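PDB 6RBN: Afp2 from Serratia entomophila, which probably builds part of the contractile sheath around the inner tube of the anti-feeding prophage, a phage-tail-like injection system. Local coordinates for residues C[103-107]-C[172-178]; C[109-113]-C[148-152]; C[128-134]-C[156-162]; C[151-157]-C[239-243]. All blocks are in the same frame, centred on the assembly; numbering follows the deposited sequence.

Contact 1 of 4, residues C[103-107]-C[172-178]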
loop_
_atom_site.group_PDB
_atom_site.type_symbol
_atom_site.label_atom_id
_atom_site.label_comp_id
_atom_site.label_asym_id
_atom_site.label_seq_id
_atom_site.Cartn_x
_atom_site.Cartn_y
_atom_site.Cartn_z
ATOM N N ILE C 103 -49.908 -7.576 75.948
ATOM C CA ILE C 103 -50.614 -8.552 76.771
ATOM C C ILE C 103 -51.359 -7.769 77.839
ATOM O O ILE C 103 -50.745 -7.187 78.741
ATOM C CB ILE C 103 -49.670 -9.589 77.389
ATOM C CG1 ILE C 103 -49.044 -10.449 76.297
ATOM C CG2 ILE C 103 -50.416 -10.468 78.374
ATOM C CD1 ILE C 103 -47.981 -11.379 76.803
ATOM N N VAL C 104 -52.678 -7.747 77.737
ATOM C CA VAL C 104 -53.522 -6.921 78.585
ATOM C C VAL C 104 -54.203 -7.851 79.581
ATOM O O VAL C 104 -55.132 -8.584 79.230
ATOM C CB VAL C 104 -54.540 -6.126 77.763
ATOM C CG1 VAL C 104 -55.429 -5.319 78.665
ATOM C CG2 VAL C 104 -53.828 -5.223 76.780
ATOM N N ALA C 105 -53.733 -7.834 80.825
ATOM C CA ALA C 105 -54.334 -8.621 81.897
ATOM C C ALA C 105 -55.645 -7.956 82.290
ATOM O O ALA C 105 -55.671 -6.994 83.055
ATOM C CB ALA C 105 -53.388 -8.734 83.083
ATOM N N ALA C 106 -56.748 -8.464 81.747
ATOM C CA ALA C 106 -58.061 -7.859 81.956
ATOM C C ALA C 106 -58.676 -8.435 83.230
ATOM O O ALA C 106 -59.556 -9.299 83.205
ATOM C CB ALA C 106 -58.953 -8.094 80.746
ATOM N N GLY C 107 -58.200 -7.935 84.367
ATOM C CA GLY C 107 -58.678 -8.400 85.656
ATOM C C GLY C 107 -58.171 -9.784 85.992
ATOM O O GLY C 107 -58.938 -10.648 86.422
ATOM N N PRO C 172 -61.332 -3.026 84.038
ATOM C CA PRO C 172 -59.980 -3.250 84.536
ATOM C C PRO C 172 -59.046 -2.152 84.060
ATOM O O PRO C 172 -59.125 -1.715 82.904
ATOM C CB PRO C 172 -59.595 -4.600 83.925
ATOM C CG PRO C 172 -60.881 -5.262 83.661
ATOM C CD PRO C 172 -61.825 -4.174 83.267
ATOM N N PRO C 173 -58.136 -1.689 84.918
ATOM C CA PRO C 173 -57.319 -0.519 84.568
ATOM C C PRO C 173 -56.224 -0.810 83.560
ATOM O O PRO C 173 -55.559 0.131 83.112
ATOM C CB PRO C 173 -56.737 -0.107 85.915
ATOM C CG PRO C 173 -56.660 -1.374 86.676
ATOM C CD PRO C 173 -57.829 -2.194 86.266
ATOM N N SER C 174 -56.001 -2.075 83.206
ATOM C CA SER C 174 -55.159 -2.389 82.063
ATOM C C SER C 174 -55.807 -1.941 80.765
ATOM O O SER C 174 -55.110 -1.514 79.840
ATOM C CB SER C 174 -54.900 -3.887 82.004
ATOM O OG SER C 174 -54.276 -4.336 83.180
ATOM N N ALA C 175 -57.132 -2.042 80.679
ATOM C CA ALA C 175 -57.844 -1.643 79.475
ATOM C C ALA C 175 -57.924 -0.135 79.332
ATOM O O ALA C 175 -58.053 0.369 78.212
ATOM C CB ALA C 175 -59.246 -2.236 79.483
ATOM N N ILE C 176 -57.876 0.591 80.446
ATOM C CA ILE C 176 -57.785 2.044 80.384
ATOM C C ILE C 176 -56.427 2.453 79.835
ATOM O O ILE C 176 -56.317 3.385 79.028
ATOM C CB ILE C 176 -58.052 2.640 81.777
ATOM C CG1 ILE C 176 -59.450 2.255 82.252
ATOM C CG2 ILE C 176 -57.919 4.143 81.767
ATOM C CD1 ILE C 176 -59.698 2.560 83.703
ATOM N N ALA C 177 -55.376 1.736 80.229
ATOM C CA ALA C 177 -54.052 1.997 79.684
ATOM C C ALA C 177 -53.933 1.523 78.244
ATOM O O ALA C 177 -53.224 2.146 77.452
ATOM C CB ALA C 177 -52.991 1.323 80.542
ATOM N N ALA C 178 -54.616 0.436 77.885
ATOM C CA ALA C 178 -54.528 -0.088 76.529
ATOM C C ALA C 178 -55.270 0.774 75.522
ATOM O O ALA C 178 -54.936 0.741 74.336
ATOM C CB ALA C 178 -55.063 -1.516 76.476
#
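Val-104 meets Ser-174 and Ala-178 where helix 173-187 lies on one face of the mixed sheet of the subtilisin-like domain, a layered alpha/beta packing. Strand 102-105 is an inner strand here, and its short segment runs at 145° to that of the helix. The valine uses both methyl groups. With CG1 opposite the backbone N (chi1 178°), that branch reaches the first helical turn, where CG1 lies 3.7 Å from Ser-174 CB. CG2 goes one turn further along the same side of the helix, and Val-104 CG2 lies 3.9 Å from Ala-178 CB. Leu-129 of the adjacent strand also touches both Val-104 and Ala-178, so the small alanine is packed from two strands. The Ser-174 hydroxyl lies beside its own backbone N and turns to the strand ends; its polar partners lie just past the neighbouring strand, at Phe-130 and Asp-131, though the modelled approach to Phe-130 O is too short to be reliable. Beyond the strand, Ala-106 is the centre of an inverse gamma turn, with a weak bond from Gly-107 N to Ala-105 O. The Pro-172 ring packs against this turn by two of its carbons: CG lies 3.9 Å from Ala-106 C, and CB approaches Gly-107 N to 3.6 Å.

Contact 2 of 4, residues C[109-113]-C[148-152]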
loop_
_atom_site.group_PDB
_atom_site.type_symbol
_atom_site.label_atom_id
_atom_site.label_comp_id
_atom_site.label_asym_id
_atom_site.label_seq_id
_atom_site.Cartn_x
_atom_site.Cartn_y
_atom_site.Cartn_z
ATOM N N ASP C 109 -54.624 -12.134 87.497
ATOM C CA ASP C 109 -53.356 -12.087 88.209
ATOM C C ASP C 109 -52.875 -13.491 88.547
ATOM O O ASP C 109 -53.662 -14.441 88.592
ATOM C CB ASP C 109 -53.465 -11.228 89.478
ATOM C CG ASP C 109 -54.595 -11.667 90.402
ATOM O OD1 ASP C 109 -55.385 -12.562 90.033
ATOM O OD2 ASP C 109 -54.693 -11.102 91.511
ATOM N N THR C 110 -51.554 -13.607 88.738
ATOM C CA THR C 110 -50.788 -14.757 89.244
ATOM C C THR C 110 -50.772 -15.964 88.309
ATOM O O THR C 110 -50.126 -16.970 88.613
ATOM C CB THR C 110 -51.259 -15.204 90.640
ATOM O OG1 THR C 110 -52.591 -15.735 90.581
ATOM C CG2 THR C 110 -51.212 -14.040 91.627
ATOM N N THR C 111 -51.460 -15.884 87.181
ATOM C CA THR C 111 -51.391 -16.882 86.122
ATOM C C THR C 111 -50.968 -16.264 84.804
ATOM O O THR C 111 -50.187 -16.862 84.059
ATOM C CB THR C 111 -52.752 -17.575 85.967
ATOM O OG1 THR C 111 -53.160 -18.106 87.231
ATOM C CG2 THR C 111 -52.678 -18.720 84.970
ATOM N N THR C 112 -51.454 -15.056 84.517
ATOM C CA THR C 112 -50.871 -14.240 83.463
ATOM C C THR C 112 -49.435 -13.859 83.802
ATOM O O THR C 112 -48.585 -13.811 82.909
ATOM C CB THR C 112 -51.737 -12.996 83.244
ATOM O OG1 THR C 112 -53.063 -13.403 82.903
ATOM C CG2 THR C 112 -51.210 -12.129 82.117
ATOM N N TYR C 113 -49.140 -13.649 85.091
ATOM C CA TYR C 113 -47.815 -13.194 85.513
ATOM C C TYR C 113 -46.758 -14.260 85.260
ATOM O O TYR C 113 -45.664 -13.961 84.773
ATOM C CB TYR C 113 -47.812 -12.833 87.002
ATOM C CG TYR C 113 -48.714 -11.700 87.446
ATOM C CD1 TYR C 113 -49.267 -10.807 86.543
ATOM C CD2 TYR C 113 -49.012 -11.534 88.794
ATOM C CE1 TYR C 113 -50.097 -9.792 86.966
ATOM C CE2 TYR C 113 -49.836 -10.517 89.223
ATOM C CZ TYR C 113 -50.373 -9.649 88.304
ATOM O OH TYR C 113 -51.199 -8.630 88.713
ATOM N N GLU C 148 -45.237 -6.647 95.415
ATOM C CA GLU C 148 -44.445 -7.866 95.515
ATOM C C GLU C 148 -44.974 -9.012 94.665
ATOM O O GLU C 148 -44.263 -10.006 94.494
ATOM C CB GLU C 148 -44.349 -8.320 96.974
ATOM C CG GLU C 148 -45.664 -8.741 97.586
ATOM C CD GLU C 148 -45.519 -9.123 99.043
ATOM O OE1 GLU C 148 -44.388 -9.048 99.565
ATOM O OE2 GLU C 148 -46.535 -9.490 99.668
ATOM N N GLU C 149 -46.187 -8.910 94.131
ATOM C CA GLU C 149 -46.706 -9.954 93.261
ATOM C C GLU C 149 -46.347 -9.741 91.799
ATOM O O GLU C 149 -46.619 -10.621 90.977
ATOM C CB GLU C 149 -48.228 -10.053 93.381
ATOM C CG GLU C 149 -48.967 -8.851 92.836
ATOM C CD GLU C 149 -50.471 -8.998 92.940
ATOM O OE1 GLU C 149 -50.934 -10.040 93.442
ATOM O OE2 GLU C 149 -51.190 -8.070 92.519
ATOM N N TYR C 150 -45.758 -8.631 91.466
ATOM C CA TYR C 150 -45.487 -8.244 90.093
ATOM C C TYR C 150 -44.066 -8.620 89.695
ATOM O O TYR C 150 -43.181 -8.713 90.549
ATOM C CB TYR C 150 -45.685 -6.743 89.926
ATOM C CG TYR C 150 -47.089 -6.312 90.232
ATOM C CD1 TYR C 150 -48.108 -6.521 89.320
ATOM C CD2 TYR C 150 -47.397 -5.701 91.437
ATOM C CE1 TYR C 150 -49.393 -6.135 89.598
ATOM C CE2 TYR C 150 -48.682 -5.311 91.724
ATOM C CZ TYR C 150 -49.675 -5.530 90.801
ATOM O OH TYR C 150 -50.959 -5.144 91.084
ATOM N N PRO C 151 -43.822 -8.856 88.398
ATOM C CA PRO C 151 -42.450 -9.125 87.943
ATOM C C PRO C 151 -41.533 -7.914 88.031
ATOM O O PRO C 151 -41.980 -6.801 88.316
ATOM C CB PRO C 151 -42.648 -9.562 86.488
ATOM C CG PRO C 151 -44.044 -10.055 86.427
ATOM C CD PRO C 151 -44.813 -9.181 87.357
ATOM N N THR C 152 -40.240 -8.121 87.788
ATOM C CA THR C 152 -39.260 -7.043 87.810
ATOM C C THR C 152 -38.731 -6.789 86.398
ATOM O O THR C 152 -37.723 -6.101 86.204
ATOM C CB THR C 152 -38.135 -7.392 88.794
ATOM O OG1 THR C 152 -38.706 -8.064 89.920
ATOM C CG2 THR C 152 -37.477 -6.131 89.366
#
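Tyr-113 brings CD2 of its ring to 3.4 Å from Glu-149 O, and carries its phenol end to the ring of Tyr-150. The two tyrosines meet obliquely: their centroids are 5.5 Å apart and their planes inclined at 50°. The nearest approach is made by the hydroxyl, Tyr-113 OH lying 3.2 Å from Tyr-150 CE1. Tyr-113 sits in the first turn of helix 112-122 of the subtilisin-like domain, and Tyr-150 in the loop that links helix 143-146 to strand 156-157, so the pair joins the start of a helix to the return arm of a beta-alpha-beta unit. Glu-149 places its CG between its backbone N and carbonyl carbon (chi1 68°), which folds the side chain back so that CG rests over the centre of the Tyr-150 ring. From there the chain runs on extended, crossing Tyr-113 obliquely, with the carboxylate plane 69° from that ring. Its OE1 is 4.4 Å from Asp-109 OD2, two like charges that would probably disfavour each other near the surface, where Asp-109 is exposed. One face of the Tyr-113 ring is lined by its own segment, where Thr-110 N sits 3.3 Å above the plane, toward the rim.

Contact 3 of 4, residues C[128-134]-C[156-162]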
loop_
_atom_site.group_PDB
_atom_site.type_symbol
_atom_site.label_atom_id
_atom_site.label_comp_id
_atom_site.label_asym_id
_atom_site.label_seq_id
_atom_site.Cartn_x
_atom_site.Cartn_y
_atom_site.Cartn_z
ATOM N N GLY C 128 -46.422 -5.960 78.638
ATOM C CA GLY C 128 -47.537 -6.345 79.477
ATOM C C GLY C 128 -48.176 -5.171 80.196
ATOM O O GLY C 128 -47.514 -4.216 80.578
ATOM N N LEU C 129 -49.490 -5.263 80.379
ATOM C CA LEU C 129 -50.273 -4.233 81.056
ATOM C C LEU C 129 -51.018 -4.919 82.197
ATOM O O LEU C 129 -52.027 -5.591 81.969
ATOM C CB LEU C 129 -51.229 -3.552 80.087
ATOM C CG LEU C 129 -50.580 -2.816 78.917
ATOM C CD1 LEU C 129 -51.633 -2.297 77.965
ATOM C CD2 LEU C 129 -49.700 -1.690 79.410
ATOM N N PHE C 130 -50.520 -4.760 83.417
ATOM C CA PHE C 130 -51.019 -5.504 84.564
ATOM C C PHE C 130 -52.087 -4.675 85.280
ATOM O O PHE C 130 -52.631 -3.732 84.705
ATOM C CB PHE C 130 -49.842 -5.915 85.446
ATOM C CG PHE C 130 -48.806 -6.700 84.707
ATOM C CD1 PHE C 130 -49.095 -7.964 84.232
ATOM C CD2 PHE C 130 -47.541 -6.185 84.500
ATOM C CE1 PHE C 130 -48.151 -8.692 83.550
ATOM C CE2 PHE C 130 -46.590 -6.914 83.823
ATOM C CZ PHE C 130 -46.898 -8.168 83.347
ATOM N N ASP C 131 -52.453 -5.050 86.504
ATOM C CA ASP C 131 -53.513 -4.373 87.236
ATOM C C ASP C 131 -53.066 -4.070 88.653
ATOM O O ASP C 131 -52.261 -4.799 89.234
ATOM C CB ASP C 131 -54.790 -5.208 87.313
ATOM C CG ASP C 131 -55.524 -5.269 86.010
ATOM O OD1 ASP C 131 -55.430 -4.309 85.227
ATOM O OD2 ASP C 131 -56.210 -6.277 85.776
ATOM N N GLY C 132 -53.621 -3.005 89.216
ATOM C CA GLY C 132 -53.475 -2.736 90.622
ATOM C C GLY C 132 -54.539 -3.468 91.409
ATOM O O GLY C 132 -55.395 -4.150 90.838
ATOM N N PRO C 133 -54.495 -3.361 92.738
ATOM C CA PRO C 133 -55.526 -4.002 93.564
ATOM C C PRO C 133 -56.888 -3.359 93.378
ATOM O O PRO C 133 -57.002 -2.158 93.122
ATOM C CB PRO C 133 -55.011 -3.796 94.992
ATOM C CG PRO C 133 -53.548 -3.633 94.837
ATOM C CD PRO C 133 -53.362 -2.894 93.551
ATOM N N LYS C 134 -57.933 -4.177 93.505
ATOM C CA LYS C 134 -59.289 -3.669 93.344
ATOM C C LYS C 134 -59.758 -2.948 94.603
ATOM O O LYS C 134 -60.611 -2.056 94.523
ATOM C CB LYS C 134 -60.226 -4.821 92.973
ATOM C CG LYS C 134 -61.587 -4.394 92.468
ATOM C CD LYS C 134 -62.372 -5.576 91.940
ATOM C CE LYS C 134 -63.722 -5.132 91.406
ATOM N NZ LYS C 134 -64.513 -6.270 90.870
ATOM N N GLY C 156 -43.286 -4.429 81.487
ATOM C CA GLY C 156 -44.594 -4.349 82.100
ATOM C C GLY C 156 -44.785 -3.063 82.877
ATOM O O GLY C 156 -43.830 -2.380 83.248
ATOM N N ALA C 157 -46.057 -2.747 83.109
ATOM C CA ALA C 157 -46.469 -1.659 83.981
ATOM C C ALA C 157 -47.806 -2.037 84.604
ATOM O O ALA C 157 -48.501 -2.928 84.113
ATOM C CB ALA C 157 -46.560 -0.337 83.225
ATOM N N VAL C 158 -48.175 -1.354 85.684
ATOM C CA VAL C 158 -49.190 -1.868 86.595
ATOM C C VAL C 158 -50.519 -1.126 86.478
ATOM O O VAL C 158 -51.559 -1.778 86.411
ATOM C CB VAL C 158 -48.658 -1.862 88.042
ATOM C CG1 VAL C 158 -49.699 -2.399 88.995
ATOM C CG2 VAL C 158 -47.429 -2.713 88.110
ATOM N N PHE C 159 -50.516 0.218 86.467
ATOM C CA PHE C 159 -51.720 1.040 86.258
ATOM C C PHE C 159 -52.817 0.795 87.292
ATOM O O PHE C 159 -53.756 0.061 87.002
ATOM C CB PHE C 159 -52.277 0.860 84.843
ATOM C CG PHE C 159 -51.346 1.322 83.776
ATOM C CD1 PHE C 159 -51.214 2.667 83.491
ATOM C CD2 PHE C 159 -50.591 0.410 83.062
ATOM C CE1 PHE C 159 -50.352 3.094 82.511
ATOM C CE2 PHE C 159 -49.733 0.829 82.081
ATOM C CZ PHE C 159 -49.610 2.173 81.804
ATOM N N TYR C 160 -52.653 1.319 88.520
ATOM C CA TYR C 160 -53.502 0.913 89.647
ATOM C C TYR C 160 -55.004 1.186 89.503
ATOM O O TYR C 160 -55.766 0.203 89.497
ATOM C CB TYR C 160 -52.939 1.500 90.948
ATOM C CG TYR C 160 -53.925 1.558 92.094
ATOM C CD1 TYR C 160 -54.374 0.410 92.722
ATOM C CD2 TYR C 160 -54.381 2.780 92.566
ATOM C CE1 TYR C 160 -55.273 0.476 93.764
ATOM C CE2 TYR C 160 -55.270 2.855 93.612
ATOM C CZ TYR C 160 -55.710 1.702 94.206
ATOM O OH TYR C 160 -56.597 1.778 95.250
ATOM N N PRO C 161 -55.505 2.433 89.422
ATOM C CA PRO C 161 -56.916 2.663 89.788
ATOM C C PRO C 161 -57.941 2.121 88.802
ATOM O O PRO C 161 -57.927 2.427 87.608
ATOM C CB PRO C 161 -57.016 4.196 89.834
ATOM C CG PRO C 161 -55.630 4.694 89.814
ATOM C CD PRO C 161 -54.892 3.697 88.991
ATOM N N TRP C 162 -58.854 1.314 89.334
ATOM C CA TRP C 162 -59.871 0.646 88.535
ATOM C C TRP C 162 -60.912 1.632 88.023
ATOM O O TRP C 162 -61.086 2.726 88.561
ATOM C CB TRP C 162 -60.539 -0.443 89.371
ATOM C CG TRP C 162 -59.705 -1.671 89.517
ATOM C CD1 TRP C 162 -58.614 -1.826 90.313
ATOM C CD2 TRP C 162 -59.968 -2.956 88.944
ATOM N NE1 TRP C 162 -58.131 -3.105 90.210
ATOM C CE2 TRP C 162 -58.953 -3.823 89.386
ATOM C CE3 TRP C 162 -60.945 -3.447 88.077
ATOM C CZ2 TRP C 162 -58.886 -5.152 88.993
ATOM C CZ3 TRP C 162 -60.878 -4.771 87.691
ATOM C CH2 TRP C 162 -59.858 -5.607 88.145
#
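Gly-128 and Leu-129 pair in parallel with Gly-156 and Ala-157, the two strands of a beta-alpha-beta unit. Two backbone hydrogen bonds hold the ladder: Ala-157 N to Gly-128 O at 3.3 Å, and the straighter Phe-130 N to Ala-157 O at 2.8 Å (170° at the hydrogen). Gly-128 O also receives a CA-H...O contact from Gly-156. A third hydrogen bond comes from a side chain further on, where the indole Trp-162 NE1 donates to Gly-132 O, 3.0 Å away, approaching from well above the carbonyl plane.

The remaining contacts are made by side chains. Lys-134 lies across one face of the same indole: its CB is 4.1 Å from the centroid of the five-membered ring, a CH-pi contact, and its extended chain runs on so that the ammonium is at most weakly attracted. Tyr-160, with CG opposite its backbone N (chi1 161°), crosses Pro-133 at about a right angle, and Pro-133 CD lies 3.6 Å from Tyr-160 CD1. Leu-129 CD2 meets Phe-159 CE2 at 3.7 Å, while the Phe-130 ring comes by CE2 to Gly-156 CA, 3.7 Å apart.

Strand 102-105 flanks 127-129 on its far side from 156-157; Leu-129 and Phe-159 pack on helix 173-187, and Phe-130 meets Phe-116 of helix 112-122 edge-to-face.

Contact 4 of 4, residues C[151-157]-C[239-243]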
loop_
_atom_site.group_PDB
_atom_site.type_symbol
_atom_site.label_atom_id
_atom_site.label_comp_id
_atom_site.label_asym_id
_atom_site.label_seq_id
_atom_site.Cartn_x
_atom_site.Cartn_y
_atom_site.Cartn_z
ATOM N N PRO C 151 -43.822 -8.856 88.398
ATOM C CA PRO C 151 -42.450 -9.125 87.943
ATOM C C PRO C 151 -41.533 -7.914 88.031
ATOM O O PRO C 151 -41.980 -6.801 88.316
ATOM C CB PRO C 151 -42.648 -9.562 86.488
ATOM C CG PRO C 151 -44.044 -10.055 86.427
ATOM C CD PRO C 151 -44.813 -9.181 87.357
ATOM N N THR C 152 -40.240 -8.121 87.788
ATOM C CA THR C 152 -39.260 -7.043 87.810
ATOM C C THR C 152 -38.731 -6.789 86.398
ATOM O O THR C 152 -37.723 -6.101 86.204
ATOM C CB THR C 152 -38.135 -7.392 88.794
ATOM O OG1 THR C 152 -38.706 -8.064 89.920
ATOM C CG2 THR C 152 -37.477 -6.131 89.366
ATOM N N SER C 153 -39.412 -7.333 85.401
ATOM C CA SER C 153 -39.008 -7.205 84.014
ATOM C C SER C 153 -39.295 -5.795 83.503
ATOM O O SER C 153 -40.233 -5.142 83.961
ATOM C CB SER C 153 -39.756 -8.216 83.156
ATOM O OG SER C 153 -41.131 -7.898 83.114
ATOM N N PRO C 154 -38.509 -5.304 82.543
ATOM C CA PRO C 154 -38.784 -3.994 81.943
ATOM C C PRO C 154 -39.885 -3.987 80.896
ATOM O O PRO C 154 -39.983 -3.016 80.145
ATOM C CB PRO C 154 -37.443 -3.641 81.295
ATOM C CG PRO C 154 -36.833 -4.928 80.976
ATOM C CD PRO C 154 -37.216 -5.847 82.090
ATOM N N PHE C 155 -40.695 -5.038 80.806
ATOM C CA PHE C 155 -41.705 -5.186 79.774
ATOM C C PHE C 155 -43.123 -5.029 80.310
ATOM O O PHE C 155 -44.074 -5.460 79.655
ATOM C CB PHE C 155 -41.554 -6.547 79.102
ATOM C CG PHE C 155 -40.290 -6.705 78.313
ATOM C CD1 PHE C 155 -40.241 -6.343 76.988
ATOM C CD2 PHE C 155 -39.142 -7.205 78.912
ATOM C CE1 PHE C 155 -39.094 -6.498 76.258
ATOM C CE2 PHE C 155 -37.977 -7.348 78.184
ATOM C CZ PHE C 155 -37.953 -6.991 76.858
ATOM N N GLY C 156 -43.286 -4.429 81.487
ATOM C CA GLY C 156 -44.594 -4.349 82.100
ATOM C C GLY C 156 -44.785 -3.063 82.877
ATOM O O GLY C 156 -43.830 -2.380 83.248
ATOM N N ALA C 157 -46.057 -2.747 83.109
ATOM C CA ALA C 157 -46.469 -1.659 83.981
ATOM C C ALA C 157 -47.806 -2.037 84.604
ATOM O O ALA C 157 -48.501 -2.928 84.113
ATOM C CB ALA C 157 -46.560 -0.337 83.225
ATOM N N ARG C 239 -43.801 4.958 83.576
ATOM C CA ARG C 239 -42.643 4.158 83.941
ATOM C C ARG C 239 -42.958 2.665 83.897
ATOM O O ARG C 239 -44.113 2.243 83.952
ATOM C CB ARG C 239 -42.156 4.561 85.331
ATOM C CG ARG C 239 -41.422 5.877 85.390
ATOM C CD ARG C 239 -41.275 6.313 86.825
ATOM N NE ARG C 239 -40.569 7.580 86.965
ATOM C CZ ARG C 239 -39.325 7.700 87.405
ATOM N NH1 ARG C 239 -38.665 6.629 87.817
ATOM N NH2 ARG C 239 -38.762 8.894 87.489
ATOM N N THR C 240 -41.900 1.863 83.816
ATOM C CA THR C 240 -41.986 0.408 83.770
ATOM C C THR C 240 -41.662 -0.171 85.145
ATOM O O THR C 240 -41.447 0.553 86.117
ATOM C CB THR C 240 -41.041 -0.175 82.714
ATOM O OG1 THR C 240 -39.691 0.189 83.022
ATOM C CG2 THR C 240 -41.386 0.325 81.337
ATOM N N LEU C 241 -41.614 -1.500 85.211
ATOM C CA LEU C 241 -41.313 -2.207 86.449
ATOM C C LEU C 241 -39.828 -2.243 86.778
ATOM O O LEU C 241 -39.470 -2.661 87.883
ATOM C CB LEU C 241 -41.856 -3.633 86.378
ATOM C CG LEU C 241 -43.372 -3.765 86.441
ATOM C CD1 LEU C 241 -43.819 -5.160 86.077
ATOM C CD2 LEU C 241 -43.806 -3.445 87.839
ATOM N N GLU C 242 -38.957 -1.824 85.865
ATOM C CA GLU C 242 -37.527 -1.728 86.131
ATOM C C GLU C 242 -37.114 -0.266 86.134
ATOM O O GLU C 242 -37.297 0.437 85.138
ATOM C CB GLU C 242 -36.710 -2.499 85.097
ATOM C CG GLU C 242 -35.218 -2.400 85.352
ATOM C CD GLU C 242 -34.390 -3.206 84.381
ATOM O OE1 GLU C 242 -34.975 -3.874 83.512
ATOM O OE2 GLU C 242 -33.148 -3.166 84.480
ATOM N N ASP C 243 -36.554 0.187 87.252
ATOM C CA ASP C 243 -36.094 1.567 87.379
ATOM C C ASP C 243 -34.587 1.627 87.145
ATOM O O ASP C 243 -33.780 1.749 88.063
ATOM C CB ASP C 243 -36.475 2.129 88.743
ATOM C CG ASP C 243 -36.184 3.607 88.862
ATOM O OD1 ASP C 243 -36.934 4.411 88.272
ATOM O OD2 ASP C 243 -35.207 3.967 89.548
#
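Leu-241 points its side chain into the bend of chain 151-157 and packs among carbonyl oxygens. With CG beside the backbone N and opposite the carbonyl carbon (chi1 -71°), Leu-241 CB comes 3.3 Å from Ser-153 O and Leu-241 CD1 3.3 Å from Pro-151 O. The same CD1 lies 4.3 Å from Pro-151 CD. The backbone adds a weak hydrogen bond, Leu-241 N to Gly-156 O at 3.1 Å, bent to 129° at the hydrogen; Thr-240 CA approaches the same oxygen.

Glu-242 lies alongside Pro-154, both side chains pointing the same way. Its extended chain, CG opposite the backbone N (chi1 180°), carries the carboxylate along the pyrrolidine, so that OE1 touches CB, CG and CD of Pro-154, each 3.3 Å away. Thr-240 CG2 lies 3.8 Å from Pro-154 O, while the threonine hydroxyl bonds to the Trp-247 carbonyl.

This ties strand 156-157, an outermost strand of the mixed sheet within this chain, to the loop ahead of helix 250-267. Ile-250 at the start of that helix touches both Ala-157 and Thr-240, and Ser-153 and Phe-155 also pack on Phe-116 of helix 112-122.

Overall arrangement
Following the chain from the N terminus, residues 103-107, 109-113 and 128-134 open contacts 1, 2 and 3 in turn. Contact 2 closes first, at 148-152, and contact 4 opens from that same stretch, sharing Pro-151 and Thr-152. Contact 3 closes next at 156-162, using strand 156-157 together with contact 4, and contact 1 at 172-178 encloses both 2 and 3. Contacts 2 and 3 cross each other. Contact 4, closing last at 239-243, crosses contacts 1 and 3. Together they join the parallel strands 102-105, 127-129 and 156-157 to helices 112-122 and 173-187 and to the loop before helix 250-267.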